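Local coordinates for 2-oxoglutarate dehydrogenase E3 component (Thermus thermophilus, PDB 2YQU), which probably catalyses the NAD(+)-dependent reoxidation of dihydrolipoyl groups on protein lysines, with one FAD bound per subunit, at residues Ala50-Thr55 with Leu80-Lys84; Thr55-Tyr59 with Val185-Leu189; Tyr151-Val155 with Val235-Ala241; Ile297-Gly301 with Ala320-Met324; Glu383-Leu389 with Gly399-Gly404. All blocks are in the same frame, centred on the assembly; numbering follows the deposited sequence.

Interaction 1: Ala50-Thr55 with Leu80-Lys84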
# COMPACT_ATOMS: atom_id res chain seq x y z
N ALA A 50 -8.68 0.88 14.62
CA ALA A 50 -7.82 1.34 15.72
C ALA A 50 -7.33 0.15 16.55
O ALA A 50 -6.13 0.01 16.82
CB ALA A 50 -8.56 2.34 16.61
N LEU A 51 -8.25 -0.75 16.88
CA LEU A 51 -7.92 -1.93 17.66
C LEU A 51 -7.06 -2.90 16.86
O LEU A 51 -6.13 -3.48 17.40
CB LEU A 51 -9.18 -2.66 18.15
CG LEU A 51 -9.98 -1.94 19.24
CD1 LEU A 51 -11.19 -2.78 19.58
CD2 LEU A 51 -9.18 -1.65 20.49
N LEU A 52 -7.36 -3.07 15.58
CA LEU A 52 -6.61 -4.00 14.75
C LEU A 52 -5.17 -3.55 14.51
O LEU A 52 -4.24 -4.36 14.59
CB LEU A 52 -7.31 -4.20 13.40
CG LEU A 52 -8.53 -5.13 13.46
CD1 LEU A 52 -9.47 -4.86 12.30
CD2 LEU A 52 -8.09 -6.60 13.48
N GLU A 53 -4.97 -2.27 14.21
CA GLU A 53 -3.63 -1.76 13.91
C GLU A 53 -2.74 -1.86 15.15
O GLU A 53 -1.60 -2.28 15.05
CB GLU A 53 -3.68 -0.31 13.42
CG GLU A 53 -4.26 -0.16 12.02
CD GLU A 53 -3.28 -0.55 10.93
OE1 GLU A 53 -3.58 -0.31 9.75
OE2 GLU A 53 -2.20 -1.08 11.24
N THR A 54 -3.28 -1.47 16.30
CA THR A 54 -2.52 -1.45 17.55
C THR A 54 -2.25 -2.84 18.08
O THR A 54 -1.14 -3.11 18.53
CB THR A 54 -3.22 -0.59 18.63
OG1 THR A 54 -4.61 -0.93 18.73
CG2 THR A 54 -3.20 0.89 18.25
N THR A 55 -3.25 -3.72 18.05
CA THR A 55 -3.04 -5.08 18.55
C THR A 55 -2.09 -5.83 17.64
O THR A 55 -1.35 -6.69 18.11
CB THR A 55 -4.35 -5.89 18.70
OG1 THR A 55 -5.10 -5.86 17.48
CG2 THR A 55 -5.24 -5.27 19.77
N LEU A 80 -5.12 1.23 25.42
CA LEU A 80 -5.57 0.71 24.14
C LEU A 80 -6.95 1.27 23.80
O LEU A 80 -7.18 1.74 22.68
CB LEU A 80 -5.64 -0.83 24.17
CG LEU A 80 -5.85 -1.54 22.82
CD1 LEU A 80 -4.54 -1.64 22.08
CD2 LEU A 80 -6.46 -2.92 23.00
N MET A 81 -7.84 1.27 24.78
CA MET A 81 -9.21 1.75 24.59
C MET A 81 -9.23 3.28 24.49
O MET A 81 -10.06 3.84 23.77
CB MET A 81 -10.11 1.27 25.73
CG MET A 81 -10.35 -0.23 25.71
SD MET A 81 -11.31 -0.73 24.27
CE MET A 81 -11.29 -2.47 24.46
N ALA A 82 -8.31 3.94 25.18
CA ALA A 82 -8.21 5.39 25.13
C ALA A 82 -7.80 5.84 23.72
O ALA A 82 -8.32 6.82 23.21
CB ALA A 82 -7.22 5.90 26.16
N HIS A 83 -6.88 5.11 23.10
CA HIS A 83 -6.46 5.41 21.73
C HIS A 83 -7.67 5.26 20.79
O HIS A 83 -7.92 6.13 19.96
CB HIS A 83 -5.33 4.48 21.28
CG HIS A 83 -5.02 4.59 19.82
ND1 HIS A 83 -4.43 5.71 19.27
CD2 HIS A 83 -5.25 3.74 18.80
CE1 HIS A 83 -4.31 5.53 17.96
NE2 HIS A 83 -4.80 4.35 17.65
N LYS A 84 -8.40 4.17 20.95
CA LYS A 84 -9.58 3.89 20.14
C LYS A 84 -10.55 5.05 20.23
O LYS A 84 -11.01 5.58 19.21
CB LYS A 84 -10.26 2.61 20.62
CG LYS A 84 -11.52 2.20 19.84
CD LYS A 84 -12.34 1.13 20.58
CE LYS A 84 -12.95 1.68 21.88
NZ LYS A 84 -14.01 0.80 22.42
O HOH W 1 -6.62 0.87 20.04

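Interaction 2: Thr55-Tyr59 with Val185-Leu189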
# COMPACT_ATOMS: atom_id res chain seq x y z
N THR A 55 -3.25 -3.72 18.05
CA THR A 55 -3.04 -5.08 18.55
C THR A 55 -2.09 -5.83 17.64
O THR A 55 -1.35 -6.69 18.11
CB THR A 55 -4.35 -5.89 18.70
OG1 THR A 55 -5.10 -5.86 17.48
CG2 THR A 55 -5.24 -5.27 19.77
N GLU A 56 -2.09 -5.50 16.36
CA GLU A 56 -1.19 -6.17 15.43
C GLU A 56 0.27 -5.92 15.83
O GLU A 56 1.07 -6.85 15.83
CB GLU A 56 -1.42 -5.70 13.99
CG GLU A 56 -0.77 -6.61 12.95
CD GLU A 56 0.38 -5.95 12.23
OE1 GLU A 56 0.34 -5.90 10.97
OE2 GLU A 56 1.32 -5.48 12.90
N ARG A 57 0.60 -4.67 16.17
CA ARG A 57 1.96 -4.31 16.61
C ARG A 57 2.31 -5.04 17.90
O ARG A 57 3.41 -5.57 18.05
CB ARG A 57 2.07 -2.80 16.83
CG ARG A 57 2.60 -2.03 15.65
CD ARG A 57 1.62 -1.90 14.53
NE ARG A 57 2.11 -2.45 13.27
CZ ARG A 57 1.35 -2.61 12.18
NH1 ARG A 57 1.88 -3.12 11.07
NH2 ARG A 57 0.05 -2.30 12.20
N ILE A 58 1.37 -5.05 18.83
CA ILE A 58 1.54 -5.73 20.11
C ILE A 58 1.80 -7.22 19.89
O ILE A 58 2.74 -7.78 20.46
CB ILE A 58 0.29 -5.49 21.00
CG1 ILE A 58 0.29 -4.06 21.51
CG2 ILE A 58 0.24 -6.47 22.19
CD1 ILE A 58 -1.05 -3.58 22.00
N TYR A 59 0.99 -7.84 19.03
CA TYR A 59 1.07 -9.27 18.79
C TYR A 59 2.42 -9.64 18.20
O TYR A 59 3.03 -10.61 18.63
CB TYR A 59 -0.05 -9.72 17.85
CG TYR A 59 -0.24 -11.22 17.74
CD1 TYR A 59 -0.45 -12.00 18.87
CD2 TYR A 59 -0.23 -11.85 16.49
CE1 TYR A 59 -0.64 -13.39 18.77
CE2 TYR A 59 -0.42 -13.23 16.38
CZ TYR A 59 -0.63 -13.99 17.52
OH TYR A 59 -0.81 -15.35 17.42
N VAL A 185 -8.72 -9.51 17.13
CA VAL A 185 -8.33 -8.47 18.08
C VAL A 185 -8.09 -9.08 19.46
O VAL A 185 -7.06 -8.84 20.07
CB VAL A 185 -9.41 -7.37 18.19
CG1 VAL A 185 -9.23 -6.53 19.45
CG2 VAL A 185 -9.39 -6.47 16.96
N TRP A 186 -9.04 -9.88 19.92
CA TRP A 186 -8.99 -10.41 21.29
C TRP A 186 -8.06 -11.62 21.38
O TRP A 186 -7.41 -11.83 22.41
CB TRP A 186 -10.41 -10.69 21.81
CG TRP A 186 -11.16 -9.40 21.96
CD1 TRP A 186 -12.16 -8.93 21.17
CD2 TRP A 186 -10.91 -8.37 22.93
NE1 TRP A 186 -12.57 -7.69 21.60
CE2 TRP A 186 -11.82 -7.33 22.68
CE3 TRP A 186 -10.02 -8.24 24.00
CZ2 TRP A 186 -11.86 -6.16 23.45
CZ3 TRP A 186 -10.05 -7.09 24.77
CH2 TRP A 186 -10.97 -6.06 24.49
N HIS A 187 -7.95 -12.38 20.29
CA HIS A 187 -7.00 -13.48 20.21
C HIS A 187 -5.56 -12.97 20.40
O HIS A 187 -4.76 -13.58 21.11
CB HIS A 187 -7.12 -14.22 18.89
CG HIS A 187 -6.00 -15.19 18.64
ND1 HIS A 187 -5.84 -16.34 19.38
CD2 HIS A 187 -4.96 -15.14 17.78
CE1 HIS A 187 -4.76 -16.98 18.97
NE2 HIS A 187 -4.21 -16.27 18.00
N ARG A 188 -5.25 -11.84 19.77
CA ARG A 188 -3.94 -11.22 19.90
C ARG A 188 -3.61 -10.84 21.34
O ARG A 188 -2.45 -10.77 21.71
CB ARG A 188 -3.87 -9.97 19.04
CG ARG A 188 -3.81 -10.25 17.58
CD ARG A 188 -4.07 -9.01 16.76
NE ARG A 188 -3.83 -9.26 15.34
CZ ARG A 188 -4.07 -8.36 14.39
NH1 ARG A 188 -4.52 -7.15 14.70
NH2 ARG A 188 -3.83 -8.67 13.12
N LEU A 189 -4.64 -10.55 22.13
CA LEU A 189 -4.47 -10.13 23.52
C LEU A 189 -4.56 -11.29 24.52
O LEU A 189 -4.53 -11.07 25.73
CB LEU A 189 -5.51 -9.05 23.85
CG LEU A 189 -5.41 -7.79 22.97
CD1 LEU A 189 -6.43 -6.76 23.39
CD2 LEU A 189 -4.01 -7.18 22.99

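Interaction 3: Tyr151-Val155 with Val235-Ala241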
# COMPACT_ATOMS: atom_id res chain seq x y z
N TYR A 151 -26.25 -7.80 25.88
CA TYR A 151 -25.24 -6.73 25.73
C TYR A 151 -24.17 -6.71 26.84
O TYR A 151 -23.47 -5.71 27.03
CB TYR A 151 -25.94 -5.37 25.58
CG TYR A 151 -26.93 -5.39 24.44
CD1 TYR A 151 -28.30 -5.47 24.67
CD2 TYR A 151 -26.48 -5.38 23.12
CE1 TYR A 151 -29.21 -5.51 23.61
CE2 TYR A 151 -27.37 -5.41 22.06
CZ TYR A 151 -28.73 -5.48 22.31
OH TYR A 151 -29.61 -5.52 21.24
N GLU A 152 -24.01 -7.84 27.53
CA GLU A 152 -23.04 -7.99 28.60
C GLU A 152 -22.19 -9.23 28.35
O GLU A 152 -21.02 -9.12 28.00
CB GLU A 152 -23.75 -8.11 29.96
CG GLU A 152 -24.35 -6.80 30.46
CD GLU A 152 -25.34 -7.01 31.60
OE1 GLU A 152 -25.42 -8.14 32.14
OE2 GLU A 152 -26.04 -6.04 31.97
N ARG A 153 -22.80 -10.41 28.52
CA ARG A 153 -22.13 -11.69 28.29
C ARG A 153 -22.32 -12.18 26.86
O ARG A 153 -21.41 -12.77 26.28
CB ARG A 153 -22.66 -12.74 29.28
CG ARG A 153 -22.16 -12.55 30.72
CD ARG A 153 -20.66 -12.71 30.86
NE ARG A 153 -20.19 -12.61 32.24
CZ ARG A 153 -18.91 -12.50 32.59
NH1 ARG A 153 -18.58 -12.41 33.88
NH2 ARG A 153 -17.95 -12.48 31.67
N VAL A 154 -23.52 -11.99 26.31
CA VAL A 154 -23.81 -12.24 24.91
C VAL A 154 -23.99 -10.88 24.25
O VAL A 154 -24.89 -10.12 24.62
CB VAL A 154 -25.09 -13.09 24.73
CG1 VAL A 154 -25.33 -13.40 23.27
CG2 VAL A 154 -24.98 -14.37 25.54
N VAL A 155 -23.16 -10.58 23.25
CA VAL A 155 -22.99 -9.22 22.76
C VAL A 155 -23.00 -9.10 21.24
O VAL A 155 -22.88 -10.10 20.53
CB VAL A 155 -21.65 -8.62 23.25
CG1 VAL A 155 -21.53 -8.68 24.78
CG2 VAL A 155 -20.45 -9.32 22.59
N VAL A 235 -27.12 -18.36 25.17
CA VAL A 235 -27.79 -17.97 26.41
C VAL A 235 -26.78 -17.45 27.43
O VAL A 235 -25.76 -18.09 27.66
CB VAL A 235 -28.55 -19.17 27.04
CG1 VAL A 235 -29.38 -18.72 28.24
CG2 VAL A 235 -29.44 -19.85 26.00
N PRO A 236 -27.03 -16.29 28.02
CA PRO A 236 -26.17 -15.81 29.10
C PRO A 236 -26.29 -16.67 30.36
O PRO A 236 -27.35 -17.24 30.62
CB PRO A 236 -26.65 -14.38 29.35
CG PRO A 236 -27.99 -14.28 28.73
CD PRO A 236 -28.11 -15.35 27.70
N GLU A 237 -25.20 -16.77 31.10
CA GLU A 237 -25.16 -17.46 32.39
C GLU A 237 -24.57 -16.50 33.43
O GLU A 237 -24.23 -15.36 33.10
CB GLU A 237 -24.34 -18.74 32.27
CG GLU A 237 -25.02 -19.78 31.39
CD GLU A 237 -24.14 -20.97 31.05
OE1 GLU A 237 -24.71 -22.04 30.74
OE2 GLU A 237 -22.90 -20.86 31.07
N ALA A 238 -24.46 -16.96 34.68
CA ALA A 238 -24.06 -16.10 35.80
C ALA A 238 -22.75 -15.33 35.57
O ALA A 238 -22.69 -14.12 35.80
CB ALA A 238 -23.97 -16.93 37.08
N LYS A 239 -21.71 -16.04 35.12
CA LYS A 239 -20.41 -15.42 34.87
C LYS A 239 -19.82 -15.93 33.55
O LYS A 239 -18.62 -16.20 33.43
CB LYS A 239 -19.46 -15.67 36.04
CG LYS A 239 -19.22 -17.14 36.36
CD LYS A 239 -18.42 -17.30 37.64
CE LYS A 239 -19.31 -17.27 38.87
NZ LYS A 239 -18.51 -17.06 40.10
N GLY A 240 -20.69 -16.02 32.55
CA GLY A 240 -20.31 -16.47 31.22
C GLY A 240 -21.52 -16.60 30.32
O GLY A 240 -22.51 -15.89 30.50
N ALA A 241 -21.43 -17.49 29.34
CA ALA A 241 -22.53 -17.77 28.42
C ALA A 241 -22.30 -19.11 27.75
O ALA A 241 -21.17 -19.56 27.61
CB ALA A 241 -22.66 -16.67 27.37
O HOH W 2 -22.12 -11.78 34.57

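Interaction 4: Ile297-Gly301 with Ala320-Met324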
# COMPACT_ATOMS: atom_id res chain seq x y z
N ILE A 297 -37.29 10.52 -4.01
CA ILE A 297 -36.75 9.89 -2.81
C ILE A 297 -35.75 8.84 -3.25
O ILE A 297 -36.10 7.94 -4.01
CB ILE A 297 -37.83 9.24 -1.96
CG1 ILE A 297 -38.90 10.27 -1.61
CG2 ILE A 297 -37.23 8.70 -0.67
CD1 ILE A 297 -40.01 9.72 -0.77
N TYR A 298 -34.52 8.98 -2.78
CA TYR A 298 -33.43 8.08 -3.10
C TYR A 298 -33.07 7.28 -1.85
O TYR A 298 -33.37 7.69 -0.74
CB TYR A 298 -32.21 8.87 -3.55
CG TYR A 298 -32.34 9.61 -4.88
CD1 TYR A 298 -33.23 10.67 -5.03
CD2 TYR A 298 -31.53 9.28 -5.95
CE1 TYR A 298 -33.33 11.36 -6.24
CE2 TYR A 298 -31.62 9.96 -7.16
CZ TYR A 298 -32.52 10.99 -7.30
OH TYR A 298 -32.59 11.67 -8.50
N ALA A 299 -32.38 6.16 -2.04
CA ALA A 299 -31.87 5.37 -0.91
C ALA A 299 -30.51 4.79 -1.25
O ALA A 299 -30.28 4.41 -2.40
CB ALA A 299 -32.84 4.27 -0.55
N ILE A 300 -29.64 4.72 -0.25
CA ILE A 300 -28.23 4.35 -0.44
C ILE A 300 -27.67 3.58 0.76
O ILE A 300 -28.24 3.59 1.84
CB ILE A 300 -27.36 5.61 -0.63
CG1 ILE A 300 -27.43 6.51 0.61
CG2 ILE A 300 -27.74 6.36 -1.91
CD1 ILE A 300 -26.38 7.62 0.70
N GLY A 301 -26.52 2.97 0.55
CA GLY A 301 -25.78 2.34 1.62
C GLY A 301 -26.36 1.02 2.07
O GLY A 301 -26.98 0.29 1.30
N ALA A 320 -26.08 9.55 -6.07
CA ALA A 320 -27.47 9.91 -5.84
C ALA A 320 -27.67 11.42 -5.97
O ALA A 320 -28.57 11.87 -6.68
CB ALA A 320 -27.93 9.45 -4.47
N VAL A 321 -26.82 12.19 -5.30
CA VAL A 321 -26.98 13.65 -5.28
C VAL A 321 -26.56 14.27 -6.61
O VAL A 321 -27.11 15.27 -7.04
CB VAL A 321 -26.26 14.33 -4.08
CG1 VAL A 321 -26.81 13.77 -2.76
CG2 VAL A 321 -24.76 14.19 -4.15
N GLU A 322 -25.58 13.66 -7.27
CA GLU A 322 -25.21 14.08 -8.62
C GLU A 322 -26.35 13.82 -9.62
O GLU A 322 -26.53 14.58 -10.56
CB GLU A 322 -23.91 13.39 -9.05
CG GLU A 322 -22.70 14.02 -8.38
CD GLU A 322 -21.37 13.45 -8.85
OE1 GLU A 322 -20.33 14.02 -8.45
OE2 GLU A 322 -21.36 12.44 -9.60
N HIS A 323 -27.13 12.76 -9.39
CA HIS A 323 -28.29 12.48 -10.24
C HIS A 323 -29.41 13.49 -9.98
O HIS A 323 -30.06 13.94 -10.91
CB HIS A 323 -28.82 11.07 -10.01
CG HIS A 323 -29.93 10.69 -10.95
ND1 HIS A 323 -31.22 10.47 -10.52
CD2 HIS A 323 -29.95 10.53 -12.29
CE1 HIS A 323 -31.98 10.16 -11.55
NE2 HIS A 323 -31.23 10.19 -12.64
N MET A 324 -29.62 13.82 -8.71
CA MET A 324 -30.61 14.83 -8.33
C MET A 324 -30.38 16.14 -9.10
O MET A 324 -31.31 16.71 -9.65
CB MET A 324 -30.53 15.13 -6.82
CG MET A 324 -31.03 14.02 -5.93
SD MET A 324 -30.58 14.32 -4.23
CE MET A 324 -30.76 12.68 -3.54

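Interaction 5: Glu383-Leu389 with Gly399-Gly404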
# COMPACT_ATOMS: atom_id res chain seq x y z
N GLU A 383 3.93 -15.93 3.35
CA GLU A 383 2.63 -16.51 3.03
C GLU A 383 1.72 -15.50 2.34
O GLU A 383 1.72 -14.32 2.69
CB GLU A 383 1.93 -17.00 4.30
CG GLU A 383 2.56 -18.20 4.99
CD GLU A 383 2.70 -19.42 4.08
OE1 GLU A 383 1.67 -19.90 3.53
OE2 GLU A 383 3.84 -19.91 3.94
N GLY A 384 0.94 -15.98 1.39
CA GLY A 384 -0.03 -15.17 0.69
C GLY A 384 0.15 -15.20 -0.80
O GLY A 384 1.12 -15.76 -1.32
N PHE A 385 -0.80 -14.61 -1.50
CA PHE A 385 -0.73 -14.47 -2.95
C PHE A 385 -1.67 -13.38 -3.43
O PHE A 385 -2.54 -12.93 -2.69
CB PHE A 385 -1.12 -15.79 -3.64
CG PHE A 385 -2.57 -16.19 -3.41
CD1 PHE A 385 -3.57 -15.73 -4.26
CD2 PHE A 385 -2.91 -17.03 -2.36
CE1 PHE A 385 -4.90 -16.10 -4.05
CE2 PHE A 385 -4.24 -17.40 -2.14
CZ PHE A 385 -5.23 -16.93 -2.99
N ILE A 386 -1.46 -12.93 -4.66
CA ILE A 386 -2.46 -12.14 -5.37
C ILE A 386 -2.77 -12.84 -6.69
O ILE A 386 -1.89 -13.37 -7.34
CB ILE A 386 -1.98 -10.68 -5.61
CG1 ILE A 386 -1.83 -9.95 -4.27
CG2 ILE A 386 -2.98 -9.93 -6.51
CD1 ILE A 386 -1.18 -8.58 -4.38
N LYS A 387 -4.05 -12.82 -7.05
CA LYS A 387 -4.58 -13.49 -8.21
C LYS A 387 -5.33 -12.45 -9.05
O LYS A 387 -6.17 -11.71 -8.53
CB LYS A 387 -5.51 -14.61 -7.73
CG LYS A 387 -6.45 -15.18 -8.74
CD LYS A 387 -7.01 -16.52 -8.29
CE LYS A 387 -8.26 -16.38 -7.43
NZ LYS A 387 -8.88 -17.71 -7.10
N VAL A 388 -5.01 -12.39 -10.33
CA VAL A 388 -5.71 -11.55 -11.29
C VAL A 388 -6.53 -12.45 -12.23
O VAL A 388 -6.01 -13.41 -12.79
CB VAL A 388 -4.73 -10.68 -12.10
CG1 VAL A 388 -5.45 -9.94 -13.25
CG2 VAL A 388 -4.02 -9.68 -11.18
N LEU A 389 -7.80 -12.11 -12.40
CA LEU A 389 -8.68 -12.81 -13.33
C LEU A 389 -8.88 -11.89 -14.53
O LEU A 389 -9.30 -10.77 -14.36
CB LEU A 389 -10.01 -13.12 -12.66
CG LEU A 389 -9.89 -13.83 -11.31
CD1 LEU A 389 -11.25 -14.13 -10.73
CD2 LEU A 389 -9.07 -15.10 -11.45
N GLY A 399 -11.39 -9.30 -12.20
CA GLY A 399 -11.31 -9.28 -10.75
C GLY A 399 -9.90 -9.48 -10.23
O GLY A 399 -9.06 -10.03 -10.92
N VAL A 400 -9.64 -8.99 -9.02
CA VAL A 400 -8.36 -9.18 -8.36
C VAL A 400 -8.61 -9.57 -6.90
O VAL A 400 -9.48 -9.02 -6.23
CB VAL A 400 -7.45 -7.92 -8.45
CG1 VAL A 400 -6.05 -8.21 -7.89
CG2 VAL A 400 -7.37 -7.42 -9.89
N HIS A 401 -7.86 -10.55 -6.43
CA HIS A 401 -8.12 -11.15 -5.13
C HIS A 401 -6.80 -11.53 -4.47
O HIS A 401 -5.86 -11.93 -5.14
CB HIS A 401 -8.96 -12.41 -5.28
CG HIS A 401 -10.21 -12.23 -6.09
ND1 HIS A 401 -11.41 -12.76 -5.69
CD2 HIS A 401 -10.44 -11.63 -7.28
CE1 HIS A 401 -12.33 -12.49 -6.60
NE2 HIS A 401 -11.78 -11.78 -7.56
N GLY A 402 -6.73 -11.42 -3.16
CA GLY A 402 -5.50 -11.76 -2.50
C GLY A 402 -5.61 -11.94 -1.02
O GLY A 402 -6.62 -11.63 -0.40
N ILE A 403 -4.54 -12.50 -0.48
CA ILE A 403 -4.33 -12.59 0.95
C ILE A 403 -2.84 -12.42 1.22
O ILE A 403 -2.01 -13.03 0.55
CB ILE A 403 -4.87 -13.93 1.51
CG1 ILE A 403 -4.58 -14.03 3.01
CG2 ILE A 403 -4.30 -15.13 0.74
CD1 ILE A 403 -5.28 -15.20 3.68
N GLY A 404 -2.52 -11.59 2.20
CA GLY A 404 -1.14 -11.31 2.55
C GLY A 404 -0.98 -10.00 3.27
O GLY A 404 -1.93 -9.22 3.40

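Interaction 1: Ala50-Thr55 with Leu80-Lys84
Segments A50-T55 and L80-K84, each a piece of a longer helix, run roughly antiparallel at 135° with their axes 9.7 Å apart, and the backbones come nearest at A50 and K84. There the methyl of A50 rests on the main chain, its CB 4.0 Å from K84 CA. L51 and L80 meet at about a right angle, L51 CD2 lying 3.9 Å from L80 CD2, while the aliphatic part of K84 passes L51 on its way to the carbonyl of L161. T54 carries the polar side. With chi1 at 48°, its hydroxyl sits between backbone N and carbonyl carbon and turns back along the helix, OG1 donating to A50 O at 2.6 Å. A water then donates to that OG1 at 3.0 Å and to L80 O at 2.8 Å, joining the two helices. The other branch, T54 CG2, comes 3.6 Å from H83 CD2, on a ring whose NE2 is hydrogen-bonded to the carbonyl of A378 of the second subunit. With a valine in place of T54, the bridging water would probably lose the hydroxyl it donates to, and A50 O its second donor. Both helices belong to the FAD-binding part of the disulfide oxidoreductase, and L66 of the second subunit packs on T54 and L80. The chemistry implies a largely apolar joint in which a hydroxyl donates to a carbonyl of its own helix and accepts from a bridging water.

Interaction 2: Thr55-Tyr59 with Val185-Leu189
V185 meets T55 through methyls, V185 CG1 lying 4.2 Å from T55 CG2. Two residues on, H187 extends toward the phenol of Y59. The two rings are oblique, their planes at 59°, and the NE2 of H187 is hydrogen-bonded to the carbonyl of Q221. R188 makes the most extensive contact of the segment. Its chain is extended from CG to NE (chi2 166°), which carries the guanidinium along helix 45-63 from Y59 to T55 and E56. At the near end R188 CG lies over the face of the Y59 ring, 4.1 Å from its centroid, a CH-pi contact. At the far end NH1 donates to T55 OG1 over 3.1 Å; the bond is nearly straight at 164°, and the hydroxyl lies in the guanidinium plane. Because T55 OG1 itself donates to L51 O, this one oxygen links the arginine to the preceding helical turn. E56 covers a guanidinium face with its aliphatic part, E56 CB standing 3.5 Å from R188 NH1, while its carboxylate pairs with R57 by charge alone, well out of the R57 guanidinium plane. Helix 177-188 follows the glycine-rich turn predicted to bind NAD(+) in a Rossmann unit, whereas helix 45-63, on the FAD side, begins at C45, which forms a disulfide, probably the redox-active one, with C40; the contact therefore joins the two nucleotide-binding parts of the subunit. L189 turns its branched end to the same threonine from another direction, L189 CD2 reaching T55 CG2 at 3.9 Å and I58 CG2 at 4.4 Å.

Interaction 3: Tyr151-Val155 with Val235-Ala241
The tight turn of a beta hairpin, between strands 231-237 and 240-245, packs against R153 and V154, where the chain enters the outermost strand 154-155 of the five-stranded parallel sheet in the NAD(+)-binding unit. An antiparallel three-stranded sheet thus closes on a Rossmann-type sheet, and the backbone bond from E237 N to G240 O, 2.9 Å, holds the turn together. V154 fills the angle between the two hairpin strands with a single methyl: V154 CG2 is 3.7 Å from A241 CB and 3.9 Å from P236 CD. Its chi1 of -177° sets this CG2 branch anti to the carbonyl carbon and beside the backbone N.

R153 lies along the turn itself. The chain bends at chi2 (-64°), and its methylenes pass over the backbone of G240, with R153 CG 3.4 Å from G240 O. Farther out, one face of the guanidinium covers the peptide between K239 and G240; the carbon K239 C stands 3.4 Å above its plane, offset toward the rim. R153 NE and G240 N are both donors and share no bond. Instead NE gives its hydrogen to a water at 3.1 Å, which in turn donates to A238 O at 2.7 Å. NH2 is hydrogen-bonded to the carbonyl of D254, at the approach to strand 255-258, and the D150 carboxylate receives the backbone amides of E152, R153 and V154. No direct hydrogen bond crosses between the segments: their only hydrogen-bonded link runs through a water, while V154 supplies apolar packing and the R153 guanidinium lies over a peptide.

Interaction 4: Ile297-Gly301 with Ala320-Met324
Y298 reaches from strand 297-299, an outermost strand of the parallel FAD-binding sheet, to helix 310-326, which packs against it nearly antiparallel, at 158°. The tightly packed part surrounds the Y298 ring. M324 slides past it in the opposite direction with an extended chain, chi2 168°, laying its methyl over one face: M324 CE is 3.5 Å from Y298 CD1. The sulfur stands above the same face, 4.8 Å from the ring centroid, completing a Met-aromatic contact. A320 CB sits on the same side of the ring as M324, but by its other edge, 3.9 Å from Y298 CD2, and also receives the methyl of I300, whose CG2 is 4.0 Å from that A320 CB. I300 leads into G301, which touches the bound FAD, so the packing lies just behind the cofactor pocket.

Toward H323, a partly exposed residue, the contact is looser: the two rings meet rim to rim, with planes at 64° and neither over the other's face. H323 also meets the ring of H289. What joins this outer side to the strand is one short polar link, Y298 OH to H323 ND1, a hydrogen bond of 2.7 Å in which either atom could be the donor. A phenylalanine in place of Y298 would probably keep the methionine contact but leave H323 ND1 without its hydroxyl partner. That nitrogen lies at the ring edge, Y298 CE2 being 3.4 Å from H323 ND1.

Interaction 5: Glu383-Leu389 with Gly399-Gly404
F385, with chi1 at 65°, holds its ring between backbone N and carbonyl carbon and inclines it toward I403, where F385 CE2 lies 3.7 Å from I403 CG2; I403 places that methyl in the equivalent position on its own backbone. These residues face each other in a beta hairpin, strands 385-391 and 397-404, within the antiparallel sheet of the dimerisation domain. Hydrogen-bonded pairs F385-I403, K387-H401 and L389-G399 are interleaved with the non-hydrogen-bonded pairs I386-G402 and V388-V400. At K387-H401 the two bonds are closely matched, K387 N to H401 O at 2.8 Å and H401 N to K387 O at 2.9 Å.

On the face of I386, V388 and V400 the contacts are aliphatic: V400 CG1 lies 3.8 Å from I386 CG2 and 4.1 Å from V388 CG2, beneath helices 407-419 and 438-449. The other face meets helix 208-221, so this sheet is covered by helices on both sides. There the ammonium of K387 forms salt bridges with E209, E353 and D207, and H401 NE2 is hydrogen-bonded to the carbonyl of Y351.

Glycines permit the close approach of the strands. At G402 a CB would run into F385 O, and G384 has backbone angles that suit a residue without a side chain. Toward the hairpin turn, L389 crosses H401 at about a right angle, its CD1 4.0 Å from H401 NE2.

Overall arrangement
Interactions 1 and 2 form one continuous region: their centres are 9 Å apart, both use helix 45-63, they share T55, and both touch the second subunit. Along the chain their segments alternate, so helix 45-63 meets helix 77-102 first and helix 177-188 much later. Interaction 3 lies about 23 Å from interaction 2, centre to centre, at the edge of the second nucleotide-binding sheet. Interaction 4 belongs to the FAD-binding sheet, on the opposite side of the chain's centre from interactions 1 and 2. Interaction 5, last in sequence, lies in the dimerisation domain. Together they sample the FAD-binding, NAD(+)-binding and dimerisation parts of one flavoenzyme subunit.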